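Local coordinates for sulfonate ABC transporter, periplasmic sulfonate-binding protein SsuA (Methylobacillus flagellatus, PDB 3UIF), which probably serves as the periplasmic substrate-binding component of an ABC transporter that takes up sulfonates or related sulfate esters, at residues V92-V104 with E258-P272. Numbering follows the deposited sequence.
Sequences VAPWGTTSNSYLV and EYDQDNVSWRQRWSP. With GOL (glycerol), chain D.
R269 reaches T97 side-on: NE and NH2 both donate to T97 O, which lies in the guanidinium plane 3.1 Å from NE, both from one face of the carbonyl. T97 N returns a 2.8 Å bond to R269 O. Bends at chi2 and chi3 curl the arginine so that Y259 CE1 sits over one guanidinium face and its far end makes two salt bridges, NH2 to E258 OE1 on the anti side and NH1 to D262 OD2 at 2.7 Å. E258 OE1 also takes N100 N on its syn lone pair; Y102 OH donates to OE2 at 2.6 Å, nearly along the C-O axis, with ring and carboxylate planes 69° apart. N100 ND2 donates almost straight (172°) to D262 OD2, from above that carboxylate. A methionine in place of R269 would probably cost E258 OE1 its salt-bridge partner and T97 O two donors, leaving D262 to K199. N100 OD1 bonds T191. Glycerol, probably from the crystallisation liquor, bridges the segments: O3 donates to T97 O and accepts from Y259 OH, with C3 over the W270 ring. The 258-272 loop, between helices 252-257 and 276-291, packs along the extended connection from strand 89-94 of one sheet to strand 102-106 of the other, consistent with an interlobe hinge segment of a periplasmic binding protein.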
loop_
_atom_site.group_PDB
_atom_site.type_symbol
_atom_site.label_atom_id
_atom_site.label_comp_id
_atom_site.label_asym_id
_atom_site.label_seq_id
_atom_site.Cartn_x
_atom_site.Cartn_y
_atom_site.Cartn_z
ATOM N N VAL A 92 3.905 2.542 -12.787
ATOM C CA VAL A 92 4.785 3.592 -13.343
ATOM C C VAL A 92 5.412 4.505 -12.283
ATOM O O VAL A 92 6.305 5.295 -12.598
ATOM C CB VAL A 92 4.100 4.449 -14.425
ATOM C CG1 VAL A 92 3.781 3.607 -15.664
ATOM C CG2 VAL A 92 2.862 5.156 -13.871
ATOM N N ALA A 93 4.930 4.393 -11.045
ATOM C CA ALA A 93 5.518 5.071 -9.886
ATOM C C ALA A 93 5.107 4.371 -8.579
ATOM O O ALA A 93 3.960 4.520 -8.122
ATOM C CB ALA A 93 5.124 6.548 -9.857
ATOM N N PRO A 94 6.034 3.587 -7.991
ATOM C CA PRO A 94 5.799 2.956 -6.702
ATOM C C PRO A 94 5.700 4.042 -5.637
ATOM O O PRO A 94 6.487 4.993 -5.674
ATOM C CB PRO A 94 7.058 2.103 -6.483
ATOM C CG PRO A 94 7.693 1.959 -7.820
ATOM C CD PRO A 94 7.359 3.234 -8.528
ATOM N N TRP A 95 4.739 3.913 -4.718
ATOM C CA TRP A 95 4.555 4.928 -3.694
ATOM C C TRP A 95 5.345 4.665 -2.421
ATOM O O TRP A 95 5.244 5.406 -1.441
ATOM C CB TRP A 95 3.070 5.158 -3.420
ATOM C CG TRP A 95 2.304 4.007 -2.789
ATOM C CD1 TRP A 95 2.816 2.899 -2.108
ATOM C CD2 TRP A 95 0.844 3.844 -2.724
ATOM N NE1 TRP A 95 1.809 2.091 -1.659
ATOM C CE2 TRP A 95 0.603 2.597 -1.977
ATOM C CE3 TRP A 95 -0.252 4.585 -3.182
ATOM C CZ2 TRP A 95 -0.686 2.118 -1.728
ATOM C CZ3 TRP A 95 -1.543 4.096 -2.916
ATOM C CH2 TRP A 95 -1.750 2.889 -2.204
ATOM N N GLY A 96 6.144 3.606 -2.434
ATOM C CA GLY A 96 6.920 3.220 -1.281
ATOM C C GLY A 96 6.246 2.107 -0.507
ATOM O O GLY A 96 5.615 1.198 -1.088
ATOM N N THR A 97 6.376 2.155 0.809
ATOM C CA THR A 97 5.779 1.116 1.606
ATOM C C THR A 97 4.675 1.721 2.400
ATOM O O THR A 97 4.868 2.640 3.196
ATOM C CB THR A 97 6.783 0.377 2.504
ATOM O OG1 THR A 97 7.719 1.315 3.044
ATOM C CG2 THR A 97 7.527 -0.689 1.703
ATOM N N THR A 98 3.483 1.209 2.165
ATOM C CA THR A 98 2.333 1.876 2.696
ATOM C C THR A 98 2.049 1.525 4.177
ATOM O O THR A 98 1.771 2.429 4.968
ATOM C CB THR A 98 1.145 1.820 1.693
ATOM O OG1 THR A 98 0.101 2.701 2.119
ATOM C CG2 THR A 98 0.616 0.427 1.480
ATOM N N SER A 99 2.201 0.247 4.565
ATOM C CA SER A 99 1.848 -0.185 5.923
ATOM C C SER A 99 2.697 -1.309 6.501
ATOM O O SER A 99 3.059 -2.261 5.792
ATOM C CB SER A 99 0.394 -0.677 5.947
ATOM O OG SER A 99 -0.400 0.004 4.993
ATOM N N ASN A 100 2.973 -1.230 7.798
ATOM C CA ASN A 100 3.428 -2.395 8.535
ATOM C C ASN A 100 2.235 -3.292 8.903
ATOM O O ASN A 100 1.065 -2.887 8.787
ATOM C CB ASN A 100 4.202 -1.990 9.803
ATOM C CG ASN A 100 5.526 -1.312 9.493
ATOM O OD1 ASN A 100 6.469 -1.937 8.983
ATOM N ND2 ASN A 100 5.609 -0.023 9.810
ATOM N N SER A 101 2.530 -4.516 9.326
ATOM C CA SER A 101 1.518 -5.371 9.927
ATOM C C SER A 101 1.940 -5.737 11.321
ATOM O O SER A 101 3.109 -5.601 11.666
ATOM C CB SER A 101 1.280 -6.616 9.099
ATOM O OG SER A 101 0.859 -6.250 7.807
ATOM N N TYR A 102 0.984 -6.194 12.118
ATOM C CA TYR A 102 1.162 -6.310 13.565
ATOM C C TYR A 102 0.430 -7.533 14.099
ATOM O O TYR A 102 -0.702 -7.813 13.684
ATOM C CB TYR A 102 0.596 -5.055 14.253
ATOM C CG TYR A 102 1.191 -3.744 13.788
ATOM C CD1 TYR A 102 0.701 -3.074 12.664
ATOM C CD2 TYR A 102 2.251 -3.173 14.472
ATOM C CE1 TYR A 102 1.255 -1.885 12.240
ATOM C CE2 TYR A 102 2.819 -1.979 14.057
ATOM C CZ TYR A 102 2.314 -1.337 12.948
ATOM O OH TYR A 102 2.895 -0.152 12.591
ATOM N N LEU A 103 1.067 -8.248 15.020
ATOM C CA LEU A 103 0.408 -9.308 15.784
ATOM C C LEU A 103 0.125 -8.791 17.175
ATOM O O LEU A 103 1.027 -8.316 17.878
ATOM C CB LEU A 103 1.263 -10.572 15.844
ATOM C CG LEU A 103 0.642 -11.849 16.428
ATOM C CD1 LEU A 103 -0.574 -12.340 15.651
ATOM C CD2 LEU A 103 1.691 -12.948 16.502
ATOM N N VAL A 104 -1.146 -8.881 17.554
ATOM C CA VAL A 104 -1.663 -8.350 18.805
ATOM C C VAL A 104 -2.249 -9.506 19.572
ATOM O O VAL A 104 -2.949 -10.336 19.000
ATOM C CB VAL A 104 -2.815 -7.365 18.548
ATOM C CG1 VAL A 104 -3.027 -6.457 19.742
ATOM C CG2 VAL A 104 -2.581 -6.562 17.262
ATOM N N GLU A 258 2.845 4.357 13.322
ATOM C CA GLU A 258 3.094 3.533 12.150
ATOM C C GLU A 258 4.528 3.734 11.613
ATOM O O GLU A 258 5.134 2.789 11.098
ATOM C CB GLU A 258 2.007 3.794 11.075
ATOM C CG GLU A 258 2.331 3.379 9.636
ATOM C CD GLU A 258 2.534 1.878 9.452
ATOM O OE1 GLU A 258 2.970 1.467 8.357
ATOM O OE2 GLU A 258 2.273 1.085 10.371
ATOM N N TYR A 259 5.068 4.944 11.778
ATOM C CA TYR A 259 6.421 5.271 11.319
ATOM C C TYR A 259 7.468 5.228 12.422
ATOM O O TYR A 259 8.643 5.428 12.180
ATOM C CB TYR A 259 6.426 6.629 10.610
ATOM C CG TYR A 259 5.547 6.593 9.398
ATOM C CD1 TYR A 259 6.049 6.165 8.178
ATOM C CD2 TYR A 259 4.188 6.909 9.482
ATOM C CE1 TYR A 259 5.247 6.091 7.064
ATOM C CE2 TYR A 259 3.371 6.825 8.369
ATOM C CZ TYR A 259 3.909 6.418 7.159
ATOM O OH TYR A 259 3.119 6.328 6.030
ATOM N N ASP A 260 7.043 4.935 13.636
ATOM C CA ASP A 260 7.926 4.961 14.793
ATOM C C ASP A 260 8.786 3.694 14.874
ATOM O O ASP A 260 8.276 2.582 14.708
ATOM C CB ASP A 260 7.071 5.069 16.039
ATOM C CG ASP A 260 7.475 6.210 16.898
ATOM O OD1 ASP A 260 8.391 6.024 17.761
ATOM O OD2 ASP A 260 6.875 7.300 16.697
ATOM N N GLN A 261 10.084 3.861 15.116
ATOM C CA GLN A 261 10.967 2.720 15.380
ATOM C C GLN A 261 10.999 1.644 14.269
ATOM O O GLN A 261 11.323 0.480 14.507
ATOM C CB GLN A 261 10.676 2.111 16.763
ATOM C CG GLN A 261 10.692 3.140 17.887
ATOM C CD GLN A 261 10.815 2.521 19.266
ATOM O OE1 GLN A 261 9.875 1.901 19.771
ATOM N NE2 GLN A 261 11.987 2.696 19.898
ATOM N N ASP A 262 10.708 2.072 13.050
ATOM C CA ASP A 262 10.677 1.205 11.878
ATOM C C ASP A 262 12.112 0.956 11.356
ATOM O O ASP A 262 12.994 1.795 11.550
ATOM C CB ASP A 262 9.804 1.881 10.807
ATOM C CG ASP A 262 9.226 0.899 9.779
ATOM O OD1 ASP A 262 9.704 -0.262 9.641
ATOM O OD2 ASP A 262 8.284 1.324 9.073
ATOM N N ASN A 263 12.355 -0.190 10.718
ATOM C CA ASN A 263 13.661 -0.417 10.085
ATOM C C ASN A 263 13.797 0.261 8.714
ATOM O O ASN A 263 14.795 0.091 8.016
ATOM C CB ASN A 263 14.020 -1.910 10.010
ATOM C CG ASN A 263 13.026 -2.730 9.208
ATOM O OD1 ASN A 263 12.024 -2.230 8.681
ATOM N ND2 ASN A 263 13.292 -4.014 9.136
ATOM N N VAL A 264 12.769 1.017 8.345
ATOM C CA VAL A 264 12.774 1.834 7.137
ATOM C C VAL A 264 12.511 3.294 7.533
ATOM O O VAL A 264 11.490 3.605 8.159
ATOM C CB VAL A 264 11.714 1.338 6.127
ATOM C CG1 VAL A 264 11.711 2.219 4.887
ATOM C CG2 VAL A 264 11.959 -0.125 5.751
ATOM N N SER A 265 13.443 4.176 7.192
ATOM C CA SER A 265 13.346 5.591 7.538
ATOM C C SER A 265 12.137 6.262 6.906
ATOM O O SER A 265 11.504 5.711 6.011
ATOM C CB SER A 265 14.607 6.331 7.107
ATOM O OG SER A 265 14.562 6.640 5.739
ATOM N N TRP A 266 11.832 7.461 7.385
ATOM C CA TRP A 266 10.744 8.261 6.851
ATOM C C TRP A 266 10.839 8.481 5.353
ATOM O O TRP A 266 9.858 8.292 4.626
ATOM C CB TRP A 266 10.668 9.597 7.588
ATOM C CG TRP A 266 9.723 10.543 6.916
ATOM C CD1 TRP A 266 10.038 11.688 6.194
ATOM C CD2 TRP A 266 8.271 10.407 6.807
ATOM N NE1 TRP A 266 8.906 12.279 5.702
ATOM C CE2 TRP A 266 7.812 11.557 6.024
ATOM C CE3 TRP A 266 7.333 9.496 7.292
ATOM C CZ2 TRP A 266 6.480 11.764 5.744
ATOM C CZ3 TRP A 266 5.988 9.718 7.008
ATOM C CH2 TRP A 266 5.576 10.830 6.251
ATOM N N ARG A 267 12.024 8.875 4.890
ATOM C CA ARG A 267 12.293 9.062 3.479
ATOM C C ARG A 267 12.168 7.766 2.685
ATOM O O ARG A 267 11.553 7.729 1.620
ATOM C CB ARG A 267 13.681 9.658 3.290
ATOM C CG ARG A 267 13.945 10.157 1.874
ATOM C CD ARG A 267 15.425 10.398 1.623
ATOM N NE ARG A 267 15.914 11.545 2.377
ATOM C CZ ARG A 267 17.085 12.148 2.155
ATOM N NH1 ARG A 267 17.889 11.708 1.186
ATOM N NH2 ARG A 267 17.454 13.193 2.901
ATOM N N GLN A 268 12.759 6.703 3.202
ATOM C CA GLN A 268 12.717 5.407 2.535
ATOM C C GLN A 268 11.300 4.821 2.387
ATOM O O GLN A 268 11.029 4.067 1.449
ATOM C CB GLN A 268 13.665 4.420 3.225
ATOM C CG GLN A 268 15.140 4.728 3.032
ATOM C CD GLN A 268 15.581 4.603 1.578
ATOM O OE1 GLN A 268 15.918 5.603 0.923
ATOM N NE2 GLN A 268 15.573 3.379 1.060
ATOM N N ARG A 269 10.392 5.198 3.282
ATOM C CA ARG A 269 9.002 4.771 3.183
ATOM C C ARG A 269 8.319 5.271 1.904
ATOM O O ARG A 269 7.289 4.732 1.494
ATOM C CB ARG A 269 8.207 5.199 4.421
ATOM C CG ARG A 269 8.601 4.493 5.716
ATOM C CD ARG A 269 8.247 3.013 5.758
ATOM N NE ARG A 269 6.806 2.800 5.664
ATOM C CZ ARG A 269 5.957 2.766 6.696
ATOM N NH1 ARG A 269 6.382 2.925 7.946
ATOM N NH2 ARG A 269 4.672 2.559 6.473
ATOM N N TRP A 270 8.911 6.284 1.282
ATOM C CA TRP A 270 8.338 6.946 0.134
ATOM C C TRP A 270 9.063 6.590 -1.135
ATOM O O TRP A 270 8.778 7.139 -2.192
ATOM C CB TRP A 270 8.368 8.458 0.366
ATOM C CG TRP A 270 7.388 8.925 1.424
ATOM C CD1 TRP A 270 7.623 9.102 2.787
ATOM C CD2 TRP A 270 5.976 9.273 1.241
ATOM N NE1 TRP A 270 6.498 9.522 3.437
ATOM C CE2 TRP A 270 5.468 9.644 2.579
ATOM C CE3 TRP A 270 5.103 9.316 0.147
ATOM C CZ2 TRP A 270 4.142 10.041 2.783
ATOM C CZ3 TRP A 270 3.778 9.719 0.372
ATOM C CH2 TRP A 270 3.311 10.075 1.657
ATOM N N SER A 271 10.003 5.653 -1.047
ATOM C CA SER A 271 10.885 5.322 -2.158
ATOM C C SER A 271 10.146 4.816 -3.398
ATOM O O SER A 271 9.273 3.965 -3.305
ATOM C CB SER A 271 11.946 4.315 -1.714
ATOM O OG SER A 271 12.739 3.895 -2.805
ATOM N N PRO A 272 10.494 5.358 -4.567
ATOM C CA PRO A 272 9.907 4.933 -5.836
ATOM C C PRO A 272 10.795 3.955 -6.596
ATOM O O PRO A 272 10.513 3.607 -7.739
ATOM C CB PRO A 272 9.807 6.247 -6.602
ATOM C CG PRO A 272 10.995 7.029 -6.113
ATOM C CD PRO A 272 11.198 6.647 -4.682
HETATM C C1 GOL D . 2.476 6.221 1.955
HETATM O O1 GOL D . 1.748 5.744 0.809
HETATM C C2 GOL D . 3.981 6.172 1.692
HETATM O O2 GOL D . 4.328 4.959 1.002
HETATM C C3 GOL D . 4.673 6.186 3.029
HETATM O O3 GOL D . 4.114 5.156 3.836
HETATM O O HOH W 1 7.121 7.127 -4.171
HETATM O O HOH W 2 9.501 1.581 1.267
#